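Local coordinates for uncharacterized peroxidase-related protein (Silicibacter sp., PDB 2PFX), which is uncharacterised but, as a peroxidase-related member of the AhpD-like clan, probably acts as an oxidoreductase in peroxide metabolism, at residues T23-Y26 / F27-C30; V111-Y114 / R115-P118; T165-F168 / N169-R173. One frame throughout, in Å; residues are numbered along the deposited sequence.

From the N terminus, contact 1 (23-30) comes first, on helix 21-34, the first helix of the chain, which packs on helices 39-44 and 48-63. Contact 2 (111-118) follows where helix 104-112 ends, at the start of the connection to helix 121-136. Contact 3 (165-173) lies last, within the long helix 155-178. All are local: contacts 1 and 3 each run along one helix, and contact 2 forms a turn, so none closes a long loop and none nests in or crosses another. The centres of contacts 1 and 2 are about 36 Å apart, on opposite sides of the chain's centre. Contact 3, its centre about 8 Å from that of the chain, meets helices 48-63, 70-84, 87-101 and 121-136.

Contact 1: T23-Y26 / F27-C30; sequences TQKY and FEIC
Phe27 is met over one ring face by the methyl of Thr23: CG2 of Thr23 stands 4.1 Å from the Phe27 ring centroid and 13° off the normal, a CH-pi contact displaced toward the ring rim. Phe27 CD1 also touches Tyr26 CD2 at 3.7 Å. The Tyr26 ring in turn takes SG of Cys30, one turn further along, over a face, 3.9 Å from the ring centroid, a sulfur-aromatic contact. The Tyr26 ring gets there because its CG is anti to the backbone N (chi1 176°). On the more exposed side, Gln24 bends at chi2 (53°), bringing NE2 to Glu28 OE2 at 3.0 Å; the bond reaches the carboxylate from above its plane. Behind these side chains the helical i to i+4 ladder sets the spacing: Phe27 N bonds to Thr23 O at 2.9 Å, and Cys30 N to Tyr26 O at 3.0 Å. A tetraethylene glycol molecule, probably from the crystallisation liquor, lies near the Tyr26 side chain. The greasy face of helix 21-34 rests on its successors: Tyr26, Phe27 and Cys30 touch Leu41 of helix 39-44, while Thr23 meets Val48 and Leu51, and Tyr26 meets Thr55, on helix 48-63.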
loop_
_atom_site.group_PDB
_atom_site.type_symbol
_atom_site.label_atom_id
_atom_site.label_comp_id
_atom_site.label_asym_id
_atom_site.label_seq_id
_atom_site.Cartn_x
_atom_site.Cartn_y
_atom_site.Cartn_z
ATOM N N THR A 23 8.681 43.741 -2.071
ATOM C CA THR A 23 9.208 42.370 -2.045
ATOM C C THR A 23 10.721 42.349 -1.917
ATOM O O THR A 23 11.319 41.532 -1.219
ATOM C CB THR A 23 8.769 41.623 -3.317
ATOM O OG1 THR A 23 7.335 41.685 -3.448
ATOM C CG2 THR A 23 9.225 40.174 -3.187
ATOM N N GLN A 24 11.369 43.283 -2.609
ATOM C CA GLN A 24 12.789 43.529 -2.457
ATOM C C GLN A 24 13.194 43.790 -1.002
ATOM O O GLN A 24 14.163 43.222 -0.516
ATOM C CB GLN A 24 13.208 44.747 -3.306
ATOM C CG GLN A 24 14.703 45.067 -3.167
ATOM C CD GLN A 24 15.519 43.812 -3.456
ATOM O OE1 GLN A 24 15.396 43.293 -4.567
ATOM N NE2 GLN A 24 16.284 43.361 -2.474
ATOM N N LYS A 25 12.443 44.684 -0.376
ATOM C CA LYS A 25 12.624 45.034 1.026
ATOM C C LYS A 25 12.477 43.816 1.934
ATOM O O LYS A 25 13.249 43.572 2.860
ATOM C CB LYS A 25 11.600 46.090 1.442
ATOM C CG LYS A 25 12.030 47.530 1.262
ATOM C CD LYS A 25 10.878 48.496 1.456
ATOM C CE LYS A 25 10.451 48.492 2.920
ATOM N NZ LYS A 25 9.402 49.510 3.169
ATOM N N TYR A 26 11.453 43.024 1.655
ATOM C CA TYR A 26 11.150 41.850 2.464
ATOM C C TYR A 26 12.310 40.879 2.376
ATOM O O TYR A 26 12.805 40.263 3.312
ATOM C CB TYR A 26 9.846 41.202 1.998
ATOM C CG TYR A 26 9.512 39.920 2.736
ATOM C CD1 TYR A 26 9.210 39.924 4.092
ATOM C CD2 TYR A 26 9.489 38.703 2.066
ATOM C CE1 TYR A 26 8.903 38.759 4.769
ATOM C CE2 TYR A 26 9.188 37.532 2.725
ATOM C CZ TYR A 26 8.894 37.567 4.072
ATOM O OH TYR A 26 8.593 36.385 4.716
ATOM N N PHE A 27 12.805 40.726 1.155
ATOM C CA PHE A 27 13.914 39.814 0.956
ATOM C C PHE A 27 15.173 40.316 1.621
ATOM O O PHE A 27 15.995 39.502 2.051
ATOM C CB PHE A 27 14.100 39.604 -0.548
ATOM C CG PHE A 27 13.104 38.622 -1.161
ATOM C CD1 PHE A 27 12.048 38.067 -0.474
ATOM C CD2 PHE A 27 13.279 38.277 -2.495
ATOM C CE1 PHE A 27 11.171 37.179 -1.051
ATOM C CE2 PHE A 27 12.421 37.368 -3.089
ATOM C CZ PHE A 27 11.388 36.827 -2.362
ATOM N N GLU A 28 15.339 41.627 1.712
ATOM C CA GLU A 28 16.513 42.103 2.455
ATOM C C GLU A 28 16.434 41.690 3.914
ATOM O O GLU A 28 17.394 41.333 4.595
ATOM C CB GLU A 28 16.594 43.625 2.300
ATOM C CG GLU A 28 17.117 44.021 0.933
ATOM C CD GLU A 28 16.656 45.369 0.447
ATOM O OE1 GLU A 28 15.968 46.095 1.187
ATOM O OE2 GLU A 28 17.024 45.672 -0.707
ATOM N N ILE A 29 15.193 41.747 4.394
ATOM C CA ILE A 29 14.964 41.389 5.792
ATOM C C ILE A 29 15.231 39.915 6.030
ATOM O O ILE A 29 15.893 39.497 6.994
ATOM C CB ILE A 29 13.528 41.810 6.167
ATOM C CG1 ILE A 29 13.253 43.301 6.215
ATOM C CG2 ILE A 29 13.173 41.169 7.498
ATOM C CD1 ILE A 29 13.640 44.155 7.387
ATOM N N CYS A 30 14.755 39.026 5.161
ATOM C CA CYS A 30 15.006 37.588 5.282
ATOM C C CYS A 30 16.496 37.283 5.326
ATOM O O CYS A 30 17.037 36.521 6.111
ATOM C CB CYS A 30 14.380 36.815 4.105
ATOM S SG CYS A 30 12.589 36.853 3.932
#

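Contact 2: V111-Y114 / R115-P118; sequences VMNY and RVAP
Asn113 and Val116 are joined by a nearly straight backbone bond, Val116 N to Asn113 O at 3.2 Å (173° at the hydrogen), and Ala117 N repeats the i to i+3 pattern with Tyr114 O at 3.0 Å. Water 1 donates to both Tyr114 O and Ala117 O, 2.7 Å from each, so Tyr114 O takes a second bond. The Asn113 side chain reaches forward along the chain: its OD1 accepts Arg115 N at 3.3 Å, with the donor well above the amide plane, while ND2 bonds to Ala138 O of the third subunit. Tyr114 CG sits between the backbone N and the carbonyl carbon (chi1 79°), which lays the ring against the following residue. Arg115 CG then lies over one ring face as a CH-pi contact, 3.9 Å from the centroid of the Tyr114 ring. Farther out, the Arg115 guanidinium is tilted 50° to that ring, with Tyr114 CE1 above one of its faces. The phenol oxygen is held instead by Asp128 of helix 121-136. An Asx turn at Asn113, running into a short 3-10 segment, is thus how the chain leaves helix 104-112 and heads for the next helix.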
loop_
_atom_site.group_PDB
_atom_site.type_symbol
_atom_site.label_atom_id
_atom_site.label_comp_id
_atom_site.label_asym_id
_atom_site.label_seq_id
_atom_site.Cartn_x
_atom_site.Cartn_y
_atom_site.Cartn_z
ATOM N N VAL A 111 14.627 12.879 10.171
ATOM C CA VAL A 111 14.637 12.846 8.704
ATOM C C VAL A 111 14.519 11.410 8.212
ATOM O O VAL A 111 13.822 11.103 7.234
ATOM C CB VAL A 111 15.917 13.519 8.186
ATOM C CG1 VAL A 111 16.220 13.103 6.754
ATOM C CG2 VAL A 111 15.775 15.029 8.283
HETATM N N MSE A 112 15.193 10.494 8.905
HETATM C CA MSE A 112 15.333 9.110 8.500
HETATM C C MSE A 112 14.319 8.142 9.063
HETATM O O MSE A 112 13.677 7.372 8.343
HETATM C CB MSE A 112 16.740 8.623 8.901
HETATM C CG MSE A 112 17.845 9.429 8.191
HETATM SE SE MSE A 112 19.547 9.039 8.944
HETATM C CE MSE A 112 20.612 9.960 7.638
ATOM N N ASN A 113 14.144 8.092 10.361
ATOM C CA ASN A 113 13.098 7.223 10.924
ATOM C C ASN A 113 12.816 7.700 12.345
ATOM O O ASN A 113 13.611 7.347 13.215
ATOM C CB ASN A 113 13.516 5.769 10.947
ATOM C CG ASN A 113 12.478 4.875 11.616
ATOM O OD1 ASN A 113 11.371 5.300 11.921
ATOM N ND2 ASN A 113 12.800 3.611 11.855
ATOM N N TYR A 114 11.782 8.502 12.548
ATOM C CA TYR A 114 11.625 9.190 13.821
ATOM C C TYR A 114 11.469 8.237 14.999
ATOM O O TYR A 114 11.689 8.590 16.165
ATOM C CB TYR A 114 10.424 10.144 13.738
ATOM C CG TYR A 114 9.080 9.489 13.892
ATOM C CD1 TYR A 114 8.466 8.874 12.810
ATOM C CD2 TYR A 114 8.423 9.480 15.120
ATOM C CE1 TYR A 114 7.233 8.267 12.946
ATOM C CE2 TYR A 114 7.188 8.876 15.258
ATOM C CZ TYR A 114 6.601 8.273 14.169
ATOM O OH TYR A 114 5.367 7.667 14.275
ATOM N N ARG A 115 11.061 7.015 14.689
ATOM C CA ARG A 115 10.769 6.059 15.729
ATOM C C ARG A 115 11.982 5.660 16.535
ATOM O O ARG A 115 11.814 5.067 17.600
ATOM C CB ARG A 115 10.176 4.809 15.079
ATOM C CG ARG A 115 8.851 5.093 14.381
ATOM C CD ARG A 115 8.152 3.790 13.986
ATOM N NE ARG A 115 7.888 3.818 12.559
ATOM C CZ ARG A 115 6.807 4.227 11.932
ATOM N NH1 ARG A 115 5.757 4.692 12.601
ATOM N NH2 ARG A 115 6.842 4.134 10.606
ATOM N N VAL A 116 13.168 5.947 16.002
ATOM C CA VAL A 116 14.374 5.551 16.711
ATOM C C VAL A 116 14.739 6.599 17.751
ATOM O O VAL A 116 15.613 6.361 18.567
ATOM C CB VAL A 116 15.614 5.405 15.799
ATOM C CG1 VAL A 116 15.373 4.341 14.756
ATOM C CG2 VAL A 116 15.927 6.749 15.161
ATOM N N ALA A 117 14.111 7.763 17.702
ATOM C CA ALA A 117 14.567 8.838 18.576
ATOM C C ALA A 117 14.117 8.590 20.020
ATOM O O ALA A 117 12.962 8.226 20.239
ATOM C CB ALA A 117 14.058 10.175 18.075
ATOM N N PRO A 118 14.998 8.809 20.983
ATOM C CA PRO A 118 14.613 8.603 22.401
ATOM C C PRO A 118 13.899 9.820 22.949
ATOM O O PRO A 118 14.408 10.627 23.728
ATOM C CB PRO A 118 15.977 8.410 23.070
ATOM C CG PRO A 118 16.879 9.315 22.288
ATOM C CD PRO A 118 16.386 9.259 20.877
HETATM O O HOH W 1 10.694 8.233 18.689
#

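Contact 3: T165-F168 / N169-R173; sequences TGFF and NMTNR
The Asn169 amide meets Thr165 O one turn back: ND2 donates to it at 3.0 Å, from above the carbonyl plane, and the same oxygen also accepts Asn169 N at 3.1 Å. A further bond joins ND2 to Thr134 OG1 of the same chain. Asn169 OD1 accepts Arg173 NH1 at 2.9 Å on a lone pair, as well as Asn84 ND2, fixing the amide's rotation. NH1 also reaches Asn169 O at 3.0 Å, so one nitrogen bridges side chain and backbone, while Arg173 NE and NH2 bond to Met133 O and Thr134 O of the fourth subunit. The Phe168 ring has Phe167 CD2 over one face, and Thr171 OG1 comes obliquely to its CD1 at 3.2 Å; that hydroxyl is buried without a polar partner. Phe168 also stacks edge-to-face with His93, and Thr171 and Asn172 touch Cys89. AhpD-like proteins carry a redox-active cysteine pair followed by a histidine, and Cys89 and His93 on helix 87-101 are consistent with that motif. Chi1 of 68° puts Thr171 OG1 between the backbone N and the carbonyl carbon, turning CG2 over one face of the Phe167 ring, 3.9 Å from the centroid and 14° off the normal. The terminal methyl of selenomethionine Met170 comes obliquely to the same ring, CE to Phe167 CE1 at 3.3 Å. Phe167 also packs against Met170 of the fourth subunit.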
loop_
_atom_site.group_PDB
_atom_site.type_symbol
_atom_site.label_atom_id
_atom_site.label_comp_id
_atom_site.label_asym_id
_atom_site.label_seq_id
_atom_site.Cartn_x
_atom_site.Cartn_y
_atom_site.Cartn_z
ATOM N N THR A 165 0.715 19.814 10.844
ATOM C CA THR A 165 0.786 18.590 10.072
ATOM C C THR A 165 0.168 18.772 8.683
ATOM O O THR A 165 0.776 18.481 7.651
ATOM C CB THR A 165 0.034 17.445 10.789
ATOM O OG1 THR A 165 0.657 17.145 12.056
ATOM C CG2 THR A 165 0.080 16.161 9.982
ATOM N N GLY A 166 -1.064 19.278 8.622
ATOM C CA GLY A 166 -1.727 19.512 7.341
ATOM C C GLY A 166 -0.943 20.467 6.461
ATOM O O GLY A 166 -0.826 20.225 5.253
ATOM N N PHE A 167 -0.410 21.525 7.055
ATOM C CA PHE A 167 0.373 22.498 6.286
ATOM C C PHE A 167 1.543 21.830 5.584
ATOM O O PHE A 167 1.727 22.121 4.405
ATOM C CB PHE A 167 0.835 23.638 7.188
ATOM C CG PHE A 167 1.557 24.784 6.519
ATOM C CD1 PHE A 167 0.937 25.658 5.645
ATOM C CD2 PHE A 167 2.904 24.951 6.801
ATOM C CE1 PHE A 167 1.662 26.683 5.064
ATOM C CE2 PHE A 167 3.638 25.978 6.263
ATOM C CZ PHE A 167 2.990 26.846 5.407
ATOM N N PHE A 168 2.310 20.944 6.231
ATOM C CA PHE A 168 3.438 20.341 5.521
ATOM C C PHE A 168 2.968 19.309 4.527
ATOM O O PHE A 168 3.694 19.001 3.573
ATOM C CB PHE A 168 4.491 19.771 6.506
ATOM C CG PHE A 168 5.207 21.036 7.006
ATOM C CD1 PHE A 168 6.182 21.632 6.217
ATOM C CD2 PHE A 168 4.842 21.601 8.212
ATOM C CE1 PHE A 168 6.788 22.799 6.649
ATOM C CE2 PHE A 168 5.462 22.761 8.659
ATOM C CZ PHE A 168 6.437 23.350 7.871
ATOM N N ASN A 169 1.759 18.778 4.733
ATOM C CA ASN A 169 1.217 17.907 3.686
ATOM C C ASN A 169 0.892 18.724 2.421
ATOM O O ASN A 169 0.796 18.200 1.297
ATOM C CB ASN A 169 -0.020 17.170 4.209
ATOM C CG ASN A 169 0.423 15.862 4.862
ATOM O OD1 ASN A 169 0.719 14.910 4.147
ATOM N ND2 ASN A 169 0.516 15.841 6.174
HETATM N N MSE A 170 0.700 20.030 2.588
HETATM C CA MSE A 170 0.502 20.928 1.450
HETATM C C MSE A 170 1.884 21.250 0.865
HETATM O O MSE A 170 2.139 21.021 -0.311
HETATM C CB MSE A 170 -0.211 22.228 1.772
HETATM C CG MSE A 170 -0.127 23.319 0.696
HETATM SE SE MSE A 170 -1.147 24.884 1.221
HETATM C CE MSE A 170 0.322 25.543 2.276
ATOM N N THR A 171 2.747 21.778 1.716
ATOM C CA THR A 171 3.997 22.315 1.186
ATOM C C THR A 171 4.869 21.213 0.645
ATOM O O THR A 171 5.560 21.403 -0.367
ATOM C CB THR A 171 4.764 23.193 2.194
ATOM O OG1 THR A 171 5.276 22.441 3.287
ATOM C CG2 THR A 171 3.825 24.228 2.801
ATOM N N ASN A 172 4.859 20.025 1.244
ATOM C CA ASN A 172 5.621 18.937 0.631
ATOM C C ASN A 172 5.182 18.663 -0.802
ATOM O O ASN A 172 6.052 18.419 -1.623
ATOM C CB ASN A 172 5.437 17.639 1.390
ATOM C CG ASN A 172 5.947 17.551 2.789
ATOM O OD1 ASN A 172 5.796 16.522 3.445
ATOM N ND2 ASN A 172 6.484 18.669 3.231
ATOM N N ARG A 173 3.877 18.710 -1.017
ATOM C CA ARG A 173 3.323 18.332 -2.330
ATOM C C ARG A 173 3.660 19.373 -3.372
ATOM O O ARG A 173 4.018 19.080 -4.516
ATOM C CB ARG A 173 1.815 18.086 -2.171
ATOM C CG ARG A 173 1.573 16.768 -1.410
ATOM C CD ARG A 173 0.112 16.353 -1.313
ATOM N NE ARG A 173 0.097 14.944 -0.926
ATOM C CZ ARG A 173 0.234 14.413 0.267
ATOM N NH1 ARG A 173 0.397 15.193 1.322
ATOM N NH2 ARG A 173 0.208 13.094 0.411
#